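Local coordinates for protein probable cobalt-precorrin-6B C(15)-methyltransferase (decarboxylating) (Methanothermobacter thermautotrophicus, PDB 1L3I) that probably methylates C-15 of cobalt-precorrin-6B with S-adenosyl-L-methionine and then decarboxylates it at C-12, giving cobalt-precorrin-7 in anaerobic cobalamin biosynthesis, at residues T17-E20 with V21-I25; T70-M73 with N74-R77; K140-A143 with M144-R148; L113-I116 with L117-K121; R165-R169 with G170-V174. All coordinates share one frame; numbering follows the deposited sequence.

Overall arrangement
Four contacts are turns of helices in the Rossmann-like methyltransferase fold, and contact 5 is the tip of a long beta hairpin. Contact 1 holds Thr17, which binds the homocysteine end of S-adenosyl-L-homocysteine. Contact 2 brings Thr71 to about 6 Å of that ligand, and contact 4 brings Ile116 to about 4 Å, although the centres of contacts 2 and 4 lie 27 Å apart on opposite sides of the chain's centre. Contacts 3 and 4 touch, their centres 11 Å apart, where Cys146 and Glu142 meet Gln114, Leu113 and Leu117. Contact 5, 43 Å from contact 4 between centres, is remote from the ligand and, like contacts 1 and 3, meets other subunits of the tetramer.

Contact 1: residues T17-E20 with V21-I25; sequences TAME and VRCLI. With SAH (S-adenosyl-L-homocysteine), chain G.
The guanidinium of Arg22 turns an edge to the backbone of Thr17: the carbonyl oxygen lies only 6° out of its plane, while CB of Met19 approaches obliquely. Through that edge Arg22 NE donates to Thr17 O at 2.8 Å, with an N-H...O angle of 137° that makes the bond noticeably bent. A bend at chi3 (-70°) folds the arginine back along the start of its own helix and brings NE to this carbonyl. An arginine suits the place because it has donors to spare: NH1 and NH2 form salt bridges with Glu50 and Asp4, and NE remains for the loop.

The amino-acid end of the bound S-adenosyl-L-homocysteine meets Thr17 at its backbone N and its hydroxyl. Thr17 N donates to ligand O at 2.7 Å, and the ligand amino nitrogen donates to Thr17 OG1 at 2.9 Å. One threonine thus grips both polar groups of the homocysteine, and Arg22 in turn fixes its carbonyl as a second-shell residue.

Ala18 is the N-cap of helix 19-29, which starts right after this cofactor-binding loop of the Rossmann-like methyltransferase. Its carbonyl accepts a well-aligned bond from Arg22 N, 2.8 Å from Ala18 O, and a weak one from Val21 N. In Thr17, chi1 sets OG1 beside the backbone N, on the ligand side, and CG2 anti to that N, where it packs on CG1 of Val21 at 3.5 Å. The small side chain of Ala18 lies beside CG2 of the same valine. On another flank of the helix, Cys23 forms a disulfide with Cys27 of the second subunit.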
# COMPACT_ATOMS: atom_id res chain seq x y z
N THR A 17 -4.20 -18.67 -1.49
CA THR A 17 -3.72 -17.37 -1.92
C THR A 17 -4.91 -16.40 -1.80
O THR A 17 -6.05 -16.77 -2.06
CB THR A 17 -3.18 -17.41 -3.36
OG1 THR A 17 -2.00 -18.22 -3.40
CG2 THR A 17 -2.84 -16.02 -3.88
N ALA A 18 -4.62 -15.20 -1.30
CA ALA A 18 -5.60 -14.13 -1.13
C ALA A 18 -6.58 -14.08 -2.30
O ALA A 18 -6.15 -13.95 -3.46
CB ALA A 18 -4.88 -12.80 -1.01
N MSE A 19 -7.88 -14.11 -2.01
CA MSE A 19 -8.92 -14.07 -3.05
C MSE A 19 -8.69 -12.98 -4.09
O MSE A 19 -8.76 -13.25 -5.27
CB MSE A 19 -10.31 -13.89 -2.41
CG MSE A 19 -11.49 -13.97 -3.39
SE MSE A 19 -11.95 -12.25 -4.23
CE MSE A 19 -11.69 -12.58 -6.02
N GLU A 20 -8.35 -11.77 -3.65
CA GLU A 20 -8.14 -10.67 -4.58
C GLU A 20 -6.96 -10.96 -5.50
O GLU A 20 -6.95 -10.53 -6.64
CB GLU A 20 -7.94 -9.34 -3.83
CG GLU A 20 -9.08 -8.94 -2.88
CD GLU A 20 -9.04 -9.62 -1.50
OE1 GLU A 20 -8.09 -10.36 -1.17
OE2 GLU A 20 -9.96 -9.38 -0.72
N VAL A 21 -5.99 -11.73 -5.02
CA VAL A 21 -4.83 -12.08 -5.82
C VAL A 21 -5.24 -13.19 -6.78
O VAL A 21 -4.91 -13.14 -7.97
CB VAL A 21 -3.64 -12.51 -4.95
CG1 VAL A 21 -2.52 -13.08 -5.81
CG2 VAL A 21 -3.14 -11.31 -4.16
N ARG A 22 -5.99 -14.17 -6.29
CA ARG A 22 -6.46 -15.26 -7.14
C ARG A 22 -7.36 -14.71 -8.26
O ARG A 22 -7.34 -15.18 -9.39
CB ARG A 22 -7.22 -16.30 -6.31
CG ARG A 22 -6.33 -17.05 -5.35
CD ARG A 22 -7.06 -18.19 -4.67
NE ARG A 22 -8.06 -17.72 -3.72
CZ ARG A 22 -9.37 -17.96 -3.83
NH1 ARG A 22 -9.86 -18.65 -4.85
NH2 ARG A 22 -10.21 -17.47 -2.93
N CYS A 23 -8.10 -13.65 -7.94
CA CYS A 23 -8.98 -13.00 -8.89
C CYS A 23 -8.15 -12.44 -10.03
O CYS A 23 -8.43 -12.70 -11.21
CB CYS A 23 -9.74 -11.88 -8.19
SG CYS A 23 -10.89 -10.93 -9.19
N LEU A 24 -7.08 -11.73 -9.69
CA LEU A 24 -6.19 -11.13 -10.68
C LEU A 24 -5.44 -12.20 -11.46
O LEU A 24 -5.25 -12.05 -12.67
CB LEU A 24 -5.23 -10.12 -10.03
CG LEU A 24 -4.31 -9.31 -10.94
CD1 LEU A 24 -5.08 -8.63 -12.06
CD2 LEU A 24 -3.57 -8.30 -10.13
N ILE A 25 -5.04 -13.28 -10.80
CA ILE A 25 -4.34 -14.37 -11.49
C ILE A 25 -5.25 -14.88 -12.62
O ILE A 25 -4.79 -15.13 -13.73
CB ILE A 25 -3.99 -15.54 -10.54
CG1 ILE A 25 -2.96 -15.08 -9.49
CG2 ILE A 25 -3.46 -16.73 -11.35
CD1 ILE A 25 -2.58 -16.15 -8.50
N SAH G . -1.39 -20.93 -4.33
CA SAH G . -1.76 -21.95 -3.33
CB SAH G . -0.73 -22.01 -2.18
CG SAH G . 0.70 -22.38 -2.65
SD SAH G . 1.97 -22.51 -1.38
C SAH G . -3.15 -21.62 -2.80
O SAH G . -3.72 -20.63 -3.27
OXT SAH G . -3.65 -22.38 -1.94
C5' SAH G . 3.39 -22.98 -2.33
C4' SAH G . 3.48 -24.45 -2.57
O4' SAH G . 4.70 -24.62 -3.31
C3' SAH G . 3.61 -25.38 -1.26
O3' SAH G . 2.54 -26.32 -0.97
C2' SAH G . 4.99 -26.02 -1.54
O2' SAH G . 5.25 -27.32 -0.97
C1' SAH G . 5.06 -25.95 -3.05
N9 SAH G . 6.34 -26.05 -3.72
C8 SAH G . 7.48 -25.23 -3.55
N7 SAH G . 8.45 -25.59 -4.32
C5 SAH G . 7.97 -26.71 -5.04
C6 SAH G . 8.53 -27.56 -6.01
N6 SAH G . 9.78 -27.38 -6.47
N1 SAH G . 7.79 -28.58 -6.53
C2 SAH G . 6.55 -28.73 -6.07
N3 SAH G . 5.91 -28.01 -5.16
C4 SAH G . 6.67 -27.01 -4.67

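Contact 2: residues T70-M73 with N74-R77; sequences TTEM and NLQR
Met73, a selenomethionine, lies alongside Arg77 one turn further on, both side chains pointing the same way. Its chain runs out from the helix with CG opposite the backbone N (chi1 -152°) and bends at chi3, which swings CE to 3.4 Å from CD of Arg77. The closest approach is thus between two carbons, with the guanidinium oblique to the methyl. Long, flexible chains suit this outer flank, where Arg77 is exposed and Met73 partly so.

Asn74 takes the other course. With CG beside its own backbone N (chi1 -78°), the amide lies back along the helix, and ND2 comes 3.7 Å from CG2 of Thr70. The two side chains run together, but the amide's polar atoms find their partners outside the pair: OD1 accepts from Ile8 N and ND2 donates to Thr44 O. A short amide is well matched to a buried position that must serve the backbones of two loops.

Thr71 and Leu75 form a third aligned pair, 4.1 Å between CG2 and CD1. Thr71 OG1 sits beside its own backbone N and bonds to Ala67 O, and the other branch, CG2, is left to face the leucine. CD1 of Leu75 also approaches the carboxylate oxygen OE1 of Glu72, whose chain crosses it at about a right angle.

Four i to i+4 backbone bonds carry these pairs on helix 65-77, the helix of a beta-alpha-beta unit between strands 57-62 and 84-88, and Thr71 lies against the glycine-rich loop that binds S-adenosyl-L-methionine in Rossmann-type methyltransferases.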
# COMPACT_ATOMS: atom_id res chain seq x y z
N THR A 70 -4.68 -31.82 0.88
CA THR A 70 -5.51 -30.64 1.16
C THR A 70 -6.22 -30.14 -0.10
O THR A 70 -7.41 -29.80 -0.06
CB THR A 70 -4.65 -29.51 1.76
OG1 THR A 70 -4.01 -29.99 2.95
CG2 THR A 70 -5.48 -28.29 2.10
N THR A 71 -5.48 -30.13 -1.22
CA THR A 71 -6.05 -29.71 -2.50
C THR A 71 -7.16 -30.70 -2.94
O THR A 71 -8.25 -30.26 -3.32
CB THR A 71 -4.96 -29.52 -3.61
OG1 THR A 71 -4.07 -28.47 -3.22
CG2 THR A 71 -5.58 -29.12 -4.95
N GLU A 72 -6.92 -32.02 -2.86
CA GLU A 72 -7.95 -33.00 -3.27
C GLU A 72 -9.19 -32.86 -2.39
O GLU A 72 -10.33 -32.89 -2.86
CB GLU A 72 -7.41 -34.44 -3.25
CG GLU A 72 -8.42 -35.54 -3.67
CD GLU A 72 -9.10 -35.35 -5.07
OE1 GLU A 72 -8.44 -34.94 -6.06
OE2 GLU A 72 -10.31 -35.67 -5.21
N MSE A 73 -8.94 -32.61 -1.11
CA MSE A 73 -10.01 -32.43 -0.13
C MSE A 73 -10.86 -31.20 -0.50
O MSE A 73 -12.10 -31.27 -0.48
CB MSE A 73 -9.36 -32.23 1.22
CG MSE A 73 -10.20 -32.67 2.38
SE MSE A 73 -9.71 -31.60 3.89
CE MSE A 73 -11.37 -30.68 4.08
N ASN A 74 -10.21 -30.08 -0.81
CA ASN A 74 -10.92 -28.85 -1.19
C ASN A 74 -11.61 -28.97 -2.56
O ASN A 74 -12.66 -28.37 -2.79
CB ASN A 74 -9.97 -27.64 -1.13
CG ASN A 74 -9.74 -27.15 0.29
OD1 ASN A 74 -10.67 -27.05 1.09
ND2 ASN A 74 -8.49 -26.84 0.62
N LEU A 75 -11.01 -29.76 -3.45
CA LEU A 75 -11.60 -30.00 -4.77
C LEU A 75 -12.91 -30.77 -4.57
O LEU A 75 -13.97 -30.37 -5.06
CB LEU A 75 -10.67 -30.84 -5.63
CG LEU A 75 -9.49 -30.12 -6.26
CD1 LEU A 75 -8.56 -31.13 -6.90
CD2 LEU A 75 -10.03 -29.14 -7.27
N GLN A 76 -12.84 -31.85 -3.80
CA GLN A 76 -14.02 -32.66 -3.54
C GLN A 76 -15.17 -31.92 -2.90
O GLN A 76 -16.31 -32.08 -3.32
CB GLN A 76 -13.68 -33.86 -2.69
CG GLN A 76 -14.89 -34.72 -2.45
CD GLN A 76 -14.70 -35.61 -1.27
OE1 GLN A 76 -14.54 -36.83 -1.42
NE2 GLN A 76 -14.69 -35.02 -0.07
N ARG A 77 -14.89 -31.15 -1.85
CA ARG A 77 -15.93 -30.38 -1.16
C ARG A 77 -16.67 -29.36 -2.05
O ARG A 77 -17.77 -28.92 -1.73
CB ARG A 77 -15.34 -29.70 0.07
CG ARG A 77 -14.98 -30.67 1.19
CD ARG A 77 -14.16 -30.00 2.29
NE ARG A 77 -14.30 -28.55 2.28
CZ ARG A 77 -14.97 -27.85 3.18
NH1 ARG A 77 -15.59 -28.46 4.18
NH2 ARG A 77 -15.03 -26.51 3.08

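Contact 3: residues K140-A143 with M144-R148; sequences KFEA and MECLR
Ala143 and Leu147 form the close-packed side of this helical turn, where Leu147 N donates to Ala143 O at 2.9 Å. CG of Leu147 also rests 3.3 Å from Ala143 O. A residue as small as alanine lets the helix lie close upon the sheet, and both side chains press on Ile182.

Beside this pair Cys146 turns SG back beside its own backbone N, 3.2 Å from OE2 of Glu142. The glutamate reaches this position through a bend at chi2 (57°) that curls it along the helix.

The outer, wetter side is held less directly. Carboxylate oxygens OE1 of Glu142 and Glu145 stand 4.4 Å apart, a like-charged pair that probably repels. A water that donates to both carboxylates, at 2.7 Å from Glu142 OE2 and 2.9 Å from Glu145 OE1, probably eases this. Glu145 OE1 also approaches CE2 of Phe141 obliquely, the carboxylate and ring planes 66° apart. The ring itself stacks on Phe141 of the third subunit.

An amphipathic helix of the Rossmann-like fold, 137-149, is the result: one side lies on the sheet, and another takes part in the tetramer.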
# COMPACT_ATOMS: atom_id res chain seq x y z
N LYS A 140 10.82 -12.09 -6.88
CA LYS A 140 10.33 -11.05 -7.78
C LYS A 140 11.41 -10.70 -8.79
O LYS A 140 11.15 -10.59 -9.99
CB LYS A 140 9.91 -9.79 -7.00
CG LYS A 140 8.68 -9.98 -6.15
CD LYS A 140 8.45 -8.80 -5.20
CE LYS A 140 7.51 -9.22 -4.07
NZ LYS A 140 7.43 -8.20 -2.99
N PHE A 141 12.64 -10.54 -8.30
CA PHE A 141 13.77 -10.22 -9.15
C PHE A 141 14.07 -11.39 -10.07
O PHE A 141 14.17 -11.23 -11.29
CB PHE A 141 14.99 -9.93 -8.28
CG PHE A 141 16.23 -9.63 -9.07
CD1 PHE A 141 16.46 -8.34 -9.57
CD2 PHE A 141 17.18 -10.63 -9.32
CE1 PHE A 141 17.60 -8.06 -10.31
CE2 PHE A 141 18.34 -10.35 -10.05
CZ PHE A 141 18.55 -9.07 -10.55
N GLU A 142 14.20 -12.58 -9.48
CA GLU A 142 14.50 -13.81 -10.21
C GLU A 142 13.52 -14.11 -11.35
O GLU A 142 13.96 -14.38 -12.46
CB GLU A 142 14.58 -15.00 -9.23
CG GLU A 142 15.30 -16.21 -9.80
CD GLU A 142 16.73 -15.86 -10.25
OE1 GLU A 142 17.37 -14.97 -9.63
OE2 GLU A 142 17.20 -16.49 -11.23
N ALA A 143 12.22 -14.02 -11.07
CA ALA A 143 11.18 -14.29 -12.07
C ALA A 143 11.36 -13.37 -13.28
O ALA A 143 11.28 -13.81 -14.42
CB ALA A 143 9.77 -14.09 -11.43
N MSE A 144 11.64 -12.10 -13.00
CA MSE A 144 11.84 -11.10 -14.04
C MSE A 144 13.05 -11.41 -14.92
O MSE A 144 12.90 -11.57 -16.12
CB MSE A 144 12.01 -9.74 -13.39
CG MSE A 144 10.80 -9.29 -12.62
SE MSE A 144 9.72 -8.17 -13.70
CE MSE A 144 10.63 -6.53 -13.24
N GLU A 145 14.23 -11.51 -14.30
CA GLU A 145 15.46 -11.81 -15.04
C GLU A 145 15.28 -13.09 -15.85
O GLU A 145 15.44 -13.09 -17.07
CB GLU A 145 16.67 -11.94 -14.07
CG GLU A 145 18.03 -12.20 -14.79
CD GLU A 145 19.27 -12.04 -13.88
OE1 GLU A 145 19.41 -12.83 -12.91
OE2 GLU A 145 20.11 -11.15 -14.17
N CYS A 146 14.88 -14.17 -15.19
CA CYS A 146 14.69 -15.44 -15.88
C CYS A 146 13.75 -15.36 -17.06
O CYS A 146 14.10 -15.78 -18.14
CB CYS A 146 14.19 -16.50 -14.91
SG CYS A 146 15.52 -17.08 -13.85
N LEU A 147 12.57 -14.78 -16.85
CA LEU A 147 11.62 -14.68 -17.94
C LEU A 147 12.11 -13.80 -19.08
O LEU A 147 11.81 -14.07 -20.23
CB LEU A 147 10.26 -14.23 -17.44
CG LEU A 147 9.44 -15.32 -16.75
CD1 LEU A 147 8.25 -14.72 -16.04
CD2 LEU A 147 8.99 -16.35 -17.77
N ARG A 148 12.88 -12.76 -18.77
CA ARG A 148 13.43 -11.89 -19.82
C ARG A 148 14.44 -12.70 -20.62
O ARG A 148 14.40 -12.71 -21.85
CB ARG A 148 14.15 -10.67 -19.25
CG ARG A 148 13.35 -9.39 -19.35
CD ARG A 148 14.06 -8.26 -18.67
NE ARG A 148 13.12 -7.32 -18.04
CZ ARG A 148 13.43 -6.07 -17.73
NH1 ARG A 148 14.65 -5.60 -17.97
NH2 ARG A 148 12.51 -5.28 -17.19
O HOH W 1 18.07 -15.36 -13.56

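Contact 4: residues L113-I116 with L117-K121; sequences LQEI and LRIIK
Leu113 O accepts the 2.8 Å bond from Leu117 N, the shortest hydrogen bond across this turn, and Leu117 also lays its CG 3.4 Å from that oxygen. The side chains meet as well, CD1 of Leu113 touching CG of Leu117 at 4.0 Å. They can do so because Leu113 throws its CG opposite the backbone N (chi1 -179°), whereas Leu117 folds CG back beside its own. Branched leucines suit this buried flank, where they pack on the neighbouring helix and sheet without any polar side-chain atom to satisfy.

The solvent-facing flank is built from Gln114 and Arg118, which run side by side in the same direction. CG of Gln114 sits over the centre of one face of the Arg118 guanidinium, 3.7 Å above its plane. Its amide is turned 35° from that plane, and Gln114 OE1 lies 3.4 Å from Arg118 NH2. Both chains are extended, which brings the glutamine chain over the guanidinium, its CG above the centre and its CD toward NH2; Arg118 is exposed, as suits a charged residue.

Ile116 and Ile120 lie along a third flank, with CG2 of the first 4.0 Å from CD1 of the second. Glu115 offers Ile119 only its aliphatic CG, beside CD1.

Helix 113-122 thus rests on the sheet by Leu117 and Ile120, against strands 128-134 and 101-106, while Leu113 and Gln114 touch helix 137-149, and Ile116 and Ile119 meet helix 91-95, where Ala91 binds the cofactor.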
# COMPACT_ATOMS: atom_id res chain seq x y z
N LEU A 113 13.14 -22.13 -9.08
CA LEU A 113 12.38 -21.26 -9.98
C LEU A 113 12.90 -21.24 -11.41
O LEU A 113 12.15 -21.46 -12.37
CB LEU A 113 12.31 -19.83 -9.44
CG LEU A 113 11.51 -18.89 -10.32
CD1 LEU A 113 10.04 -19.29 -10.37
CD2 LEU A 113 11.68 -17.47 -9.82
N GLN A 114 14.19 -20.97 -11.54
CA GLN A 114 14.84 -20.90 -12.85
C GLN A 114 14.61 -22.16 -13.68
O GLN A 114 14.23 -22.08 -14.85
CB GLN A 114 16.32 -20.65 -12.64
CG GLN A 114 17.10 -20.43 -13.90
CD GLN A 114 18.55 -20.15 -13.61
OE1 GLN A 114 19.31 -21.05 -13.23
NE2 GLN A 114 18.94 -18.89 -13.76
N GLU A 115 14.83 -23.31 -13.05
CA GLU A 115 14.67 -24.61 -13.71
C GLU A 115 13.22 -24.82 -14.14
O GLU A 115 12.95 -25.23 -15.27
CB GLU A 115 15.08 -25.71 -12.73
CG GLU A 115 15.07 -27.11 -13.30
CD GLU A 115 15.50 -28.16 -12.27
OE1 GLU A 115 15.83 -27.78 -11.12
OE2 GLU A 115 15.50 -29.36 -12.63
N ILE A 116 12.30 -24.56 -13.20
CA ILE A 116 10.86 -24.69 -13.38
C ILE A 116 10.41 -23.83 -14.55
O ILE A 116 9.66 -24.30 -15.40
CB ILE A 116 10.11 -24.23 -12.09
CG1 ILE A 116 10.33 -25.23 -10.97
CG2 ILE A 116 8.62 -24.03 -12.35
CD1 ILE A 116 9.78 -24.75 -9.64
N LEU A 117 10.90 -22.60 -14.62
CA LEU A 117 10.53 -21.70 -15.71
C LEU A 117 11.06 -22.16 -17.07
O LEU A 117 10.30 -22.24 -18.03
CB LEU A 117 10.96 -20.26 -15.42
CG LEU A 117 10.16 -19.50 -14.37
CD1 LEU A 117 10.75 -18.11 -14.28
CD2 LEU A 117 8.67 -19.44 -14.72
N ARG A 118 12.35 -22.50 -17.15
CA ARG A 118 12.96 -22.97 -18.39
C ARG A 118 12.15 -24.12 -18.95
O ARG A 118 11.91 -24.17 -20.15
CB ARG A 118 14.38 -23.47 -18.15
CG ARG A 118 15.45 -22.41 -18.08
CD ARG A 118 16.79 -23.09 -17.94
NE ARG A 118 17.88 -22.18 -17.67
CZ ARG A 118 18.75 -22.34 -16.68
NH1 ARG A 118 18.65 -23.39 -15.86
NH2 ARG A 118 19.78 -21.49 -16.54
N ILE A 119 11.77 -25.06 -18.09
CA ILE A 119 10.95 -26.21 -18.48
C ILE A 119 9.57 -25.75 -18.95
O ILE A 119 9.08 -26.22 -19.96
CB ILE A 119 10.77 -27.24 -17.31
CG1 ILE A 119 12.13 -27.84 -16.91
CG2 ILE A 119 9.76 -28.32 -17.67
CD1 ILE A 119 12.09 -28.67 -15.63
N ILE A 120 8.93 -24.85 -18.20
CA ILE A 120 7.61 -24.36 -18.60
C ILE A 120 7.72 -23.73 -20.00
O ILE A 120 6.83 -23.88 -20.81
CB ILE A 120 6.99 -23.32 -17.60
CG1 ILE A 120 6.53 -24.02 -16.31
CG2 ILE A 120 5.80 -22.61 -18.24
CD1 ILE A 120 6.01 -23.08 -15.24
N LYS A 121 8.82 -23.05 -20.27
CA LYS A 121 8.98 -22.45 -21.59
C LYS A 121 8.93 -23.58 -22.63
O LYS A 121 8.08 -23.55 -23.50
CB LYS A 121 10.28 -21.66 -21.74
CG LYS A 121 10.38 -20.96 -23.08
CD LYS A 121 11.77 -20.46 -23.35
CE LYS A 121 11.86 -19.90 -24.78
NZ LYS A 121 13.21 -19.28 -25.05

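Contact 5: residues R165-R169 with G170-V174; sequences RALDR and GTMMV
Arg165 starts against Val174, its CB 3.8 Å from the valine CG2. Beyond CB, CG stands opposite the backbone N (chi1 175°), and a bend at chi3 turns the chain back over the neighbouring strand. NE, CZ and NH1 then all come close to the same methyl, CG2 of Val174, which lies over the centre of one guanidinium face, 3.7 Å above the plane. NH1, at the tip, also reaches SE of the selenomethionine Met172 at 4.0 Å. An arginine suits this exposed position because its flat end can cover a hydrophobic methyl and keep its charge in water.

Leu167 continues the same face, CD2 on Met172 SE at 3.7 Å. Arg165 and Met172 form an antiparallel hydrogen-bonded pair, with Arg165 N donating to Met172 O at 2.8 Å and Met172 N to Arg165 O. Leu167 and Gly170 close the hairpin as a type I' turn, in which Asp168 and Arg169 adopt positive phi.

This is the tip of the long hairpin at the edge of the chain's mixed sheet, where 155-167 is the outermost strand and 170-183 pairs with 128-134; there Thr171 N bonds to Glu138 of the fourth subunit and the Thr171 side chain packs on Met144 of the second.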
# COMPACT_ATOMS: atom_id res chain seq x y z
N ARG A 165 -12.46 -4.70 9.03
CA ARG A 165 -12.84 -5.64 10.09
C ARG A 165 -13.51 -4.79 11.16
O ARG A 165 -13.01 -3.70 11.50
CB ARG A 165 -11.60 -6.32 10.70
CG ARG A 165 -11.87 -7.26 11.91
CD ARG A 165 -10.64 -7.44 12.87
NE ARG A 165 -9.66 -8.44 12.40
CZ ARG A 165 -8.36 -8.44 12.72
NH1 ARG A 165 -7.86 -7.50 13.52
NH2 ARG A 165 -7.56 -9.38 12.24
N ALA A 166 -14.66 -5.23 11.67
CA ALA A 166 -15.37 -4.52 12.73
C ALA A 166 -14.55 -4.50 14.04
O ALA A 166 -14.11 -5.55 14.52
CB ALA A 166 -16.73 -5.17 12.96
N LEU A 167 -14.31 -3.30 14.58
CA LEU A 167 -13.55 -3.12 15.83
C LEU A 167 -13.99 -1.87 16.60
O LEU A 167 -13.97 -0.77 16.05
CB LEU A 167 -12.05 -2.97 15.52
CG LEU A 167 -11.20 -2.50 16.71
CD1 LEU A 167 -11.01 -3.66 17.71
CD2 LEU A 167 -9.87 -1.94 16.24
N ASP A 168 -14.35 -2.04 17.87
CA ASP A 168 -14.80 -0.93 18.73
C ASP A 168 -15.87 -0.09 18.06
O ASP A 168 -15.76 1.14 17.95
CB ASP A 168 -13.62 -0.05 19.17
CG ASP A 168 -12.76 -0.70 20.26
OD1 ASP A 168 -13.27 -1.61 20.99
OD2 ASP A 168 -11.57 -0.30 20.38
N ARG A 169 -16.89 -0.79 17.58
CA ARG A 169 -18.02 -0.19 16.90
C ARG A 169 -17.68 0.48 15.56
O ARG A 169 -18.57 0.94 14.85
CB ARG A 169 -18.75 0.78 17.84
CG ARG A 169 -19.47 0.07 18.99
CD ARG A 169 -20.11 1.07 19.94
NE ARG A 169 -20.68 2.20 19.21
CZ ARG A 169 -20.27 3.47 19.35
NH1 ARG A 169 -19.30 3.76 20.21
NH2 ARG A 169 -20.80 4.43 18.58
N GLY A 170 -16.39 0.48 15.20
CA GLY A 170 -15.97 1.05 13.94
C GLY A 170 -15.41 -0.01 13.00
O GLY A 170 -15.58 -1.20 13.25
N THR A 171 -14.74 0.42 11.92
CA THR A 171 -14.15 -0.49 10.91
C THR A 171 -12.65 -0.25 10.77
O THR A 171 -12.25 0.79 10.25
CB THR A 171 -14.78 -0.25 9.51
OG1 THR A 171 -16.21 -0.17 9.63
CG2 THR A 171 -14.40 -1.37 8.53
N MSE A 172 -11.83 -1.17 11.24
CA MSE A 172 -10.39 -0.97 11.09
C MSE A 172 -9.95 -1.66 9.82
O MSE A 172 -10.54 -2.65 9.39
CB MSE A 172 -9.61 -1.52 12.28
CG MSE A 172 -9.51 -3.01 12.32
SE MSE A 172 -8.03 -3.52 13.51
CE MSE A 172 -6.63 -2.43 12.69
N MSE A 173 -8.90 -1.14 9.20
CA MSE A 173 -8.43 -1.76 7.99
C MSE A 173 -7.31 -2.75 8.31
O MSE A 173 -6.33 -2.40 8.99
CB MSE A 173 -7.96 -0.67 7.01
CG MSE A 173 -9.03 0.35 6.64
SE MSE A 173 -10.62 -0.43 5.83
CE MSE A 173 -9.83 -1.34 4.32
N VAL A 174 -7.48 -3.99 7.87
CA VAL A 174 -6.50 -5.04 8.11
C VAL A 174 -5.78 -5.37 6.80
O VAL A 174 -6.41 -5.79 5.84
CB VAL A 174 -7.18 -6.32 8.66
CG1 VAL A 174 -6.15 -7.41 8.86
CG2 VAL A 174 -7.89 -6.01 9.99